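Local coordinates for protein F420-H2 Dependent Reductase A (Mycobacterium smegmatis str. MC2 155, PDB 3H96) that probably uses the reduced deazaflavin coenzyme F420 to reduce quinones, and belongs to a group of mycobacterial reductases that degrade aflatoxin, at residues T101-E106 with I135-L140. Numbering follows the deposited sequence.
Sequences TEVTGE and IPVLAL
Thr101 and Ala139 form a hydrogen-bonded antiparallel pair, in which Ala139 N donates to Thr101 O at 2.9 Å and Thr101 N to Ala139 O at 3.2 Å, where strands 94-103 and 137-142 run as neighbours in the split β-barrel fold of the PNPOX-like, F420-binding reductases. Val103 N continues the ladder to Val137 O, but the axes of 101-103 and 137-140 meet at 136°, well short of antiparallel; beyond Val103 the chain passes into helix 105-118.

Glu102 and Leu138 make the non-hydrogen-bonded pair, their CA atoms 4.4 Å apart. With CG anti to the backbone N (chi1 -172°) and the chain extended, Glu102 sets CG against Leu138 CD2 and carries its carboxylate to Pro136, where OE2 lies 3.5 Å from Pro136 CB. Tyr78 of helix 76-84 hydrogen-bonds OE1, fixing the other carboxylate oxygen. On the opposite face Val103 and Val137 lie side by side, CG2 against CG1, and the same CG2 reaches Ala139 CB; both valines touch Ile111 of helix 105-118.

One water accepts from Val137 N and can donate to Glu102 OE2, 2.8 Å away; another joins Thr101 OG1, at 2.8 Å, to Ala139 O.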
# COMPACT_ATOMS: atom_id res chain seq x y z
N THR A 101 -6.58 -9.42 -1.35
CA THR A 101 -6.02 -10.67 -1.89
C THR A 101 -4.53 -10.38 -2.16
O THR A 101 -4.17 -9.24 -2.36
CB THR A 101 -6.74 -11.10 -3.23
OG1 THR A 101 -6.84 -9.96 -4.04
CG2 THR A 101 -8.22 -11.58 -2.98
N GLU A 102 -3.67 -11.39 -2.11
CA GLU A 102 -2.26 -11.19 -2.34
C GLU A 102 -1.97 -11.56 -3.78
O GLU A 102 -2.43 -12.60 -4.24
CB GLU A 102 -1.46 -12.06 -1.37
CG GLU A 102 -0.01 -11.68 -1.50
CD GLU A 102 0.92 -12.03 -0.34
OE1 GLU A 102 0.47 -12.43 0.76
OE2 GLU A 102 2.14 -11.87 -0.59
N VAL A 103 -1.21 -10.74 -4.50
CA VAL A 103 -0.86 -11.08 -5.87
C VAL A 103 0.49 -11.81 -5.85
O VAL A 103 1.44 -11.32 -5.19
CB VAL A 103 -0.66 -9.83 -6.78
CG1 VAL A 103 -0.51 -10.27 -8.21
CG2 VAL A 103 -1.82 -8.88 -6.67
N THR A 104 0.59 -12.94 -6.57
CA THR A 104 1.82 -13.76 -6.57
C THR A 104 2.31 -14.11 -8.00
O THR A 104 1.63 -13.83 -9.01
CB THR A 104 1.75 -15.08 -5.69
OG1 THR A 104 0.74 -15.95 -6.19
CG2 THR A 104 1.56 -14.79 -4.21
N GLY A 105 3.50 -14.70 -8.07
CA GLY A 105 3.98 -15.20 -9.38
C GLY A 105 4.30 -14.08 -10.35
O GLY A 105 4.64 -12.95 -9.95
N GLU A 106 4.17 -14.39 -11.64
CA GLU A 106 4.44 -13.45 -12.73
C GLU A 106 3.52 -12.23 -12.64
O GLU A 106 3.97 -11.11 -12.90
CB GLU A 106 4.39 -14.13 -14.14
CG GLU A 106 5.35 -15.37 -14.33
CD GLU A 106 6.87 -15.14 -14.10
OE1 GLU A 106 7.34 -15.28 -12.93
OE2 GLU A 106 7.62 -14.88 -15.09
N ILE A 135 8.98 -8.76 -1.89
CA ILE A 135 8.11 -7.63 -1.43
C ILE A 135 6.69 -7.98 -1.83
O ILE A 135 6.40 -8.16 -3.04
CB ILE A 135 8.65 -6.27 -1.98
CG1 ILE A 135 9.95 -5.96 -1.21
CG2 ILE A 135 7.71 -5.08 -1.68
CD1 ILE A 135 10.75 -4.78 -1.81
N PRO A 136 5.80 -8.11 -0.81
CA PRO A 136 4.45 -8.49 -1.18
C PRO A 136 3.69 -7.41 -1.93
O PRO A 136 3.84 -6.18 -1.67
CB PRO A 136 3.77 -8.81 0.16
CG PRO A 136 4.97 -9.17 1.14
CD PRO A 136 6.11 -8.31 0.63
N VAL A 137 2.87 -7.84 -2.88
CA VAL A 137 1.89 -6.91 -3.46
C VAL A 137 0.49 -7.37 -3.08
O VAL A 137 0.14 -8.54 -3.28
CB VAL A 137 2.08 -6.86 -5.00
CG1 VAL A 137 1.00 -6.01 -5.74
CG2 VAL A 137 3.43 -6.28 -5.30
N LEU A 138 -0.34 -6.46 -2.56
CA LEU A 138 -1.72 -6.79 -2.26
C LEU A 138 -2.67 -6.00 -3.19
O LEU A 138 -2.41 -4.83 -3.50
CB LEU A 138 -2.05 -6.39 -0.80
CG LEU A 138 -1.22 -7.01 0.32
CD1 LEU A 138 -1.82 -6.52 1.64
CD2 LEU A 138 -1.35 -8.52 0.31
N ALA A 139 -3.77 -6.65 -3.57
CA ALA A 139 -4.86 -6.05 -4.30
C ALA A 139 -5.98 -5.67 -3.31
O ALA A 139 -6.53 -6.52 -2.60
CB ALA A 139 -5.36 -7.04 -5.36
N LEU A 140 -6.34 -4.38 -3.28
CA LEU A 140 -7.42 -3.88 -2.50
C LEU A 140 -8.63 -3.59 -3.43
O LEU A 140 -8.62 -2.65 -4.23
CB LEU A 140 -6.94 -2.65 -1.73
CG LEU A 140 -5.61 -2.88 -1.00
CD1 LEU A 140 -5.22 -1.57 -0.23
CD2 LEU A 140 -5.74 -4.11 0.02
O HOH W 1 -8.66 -7.87 -3.40
O HOH W 2 2.72 -10.82 -3.10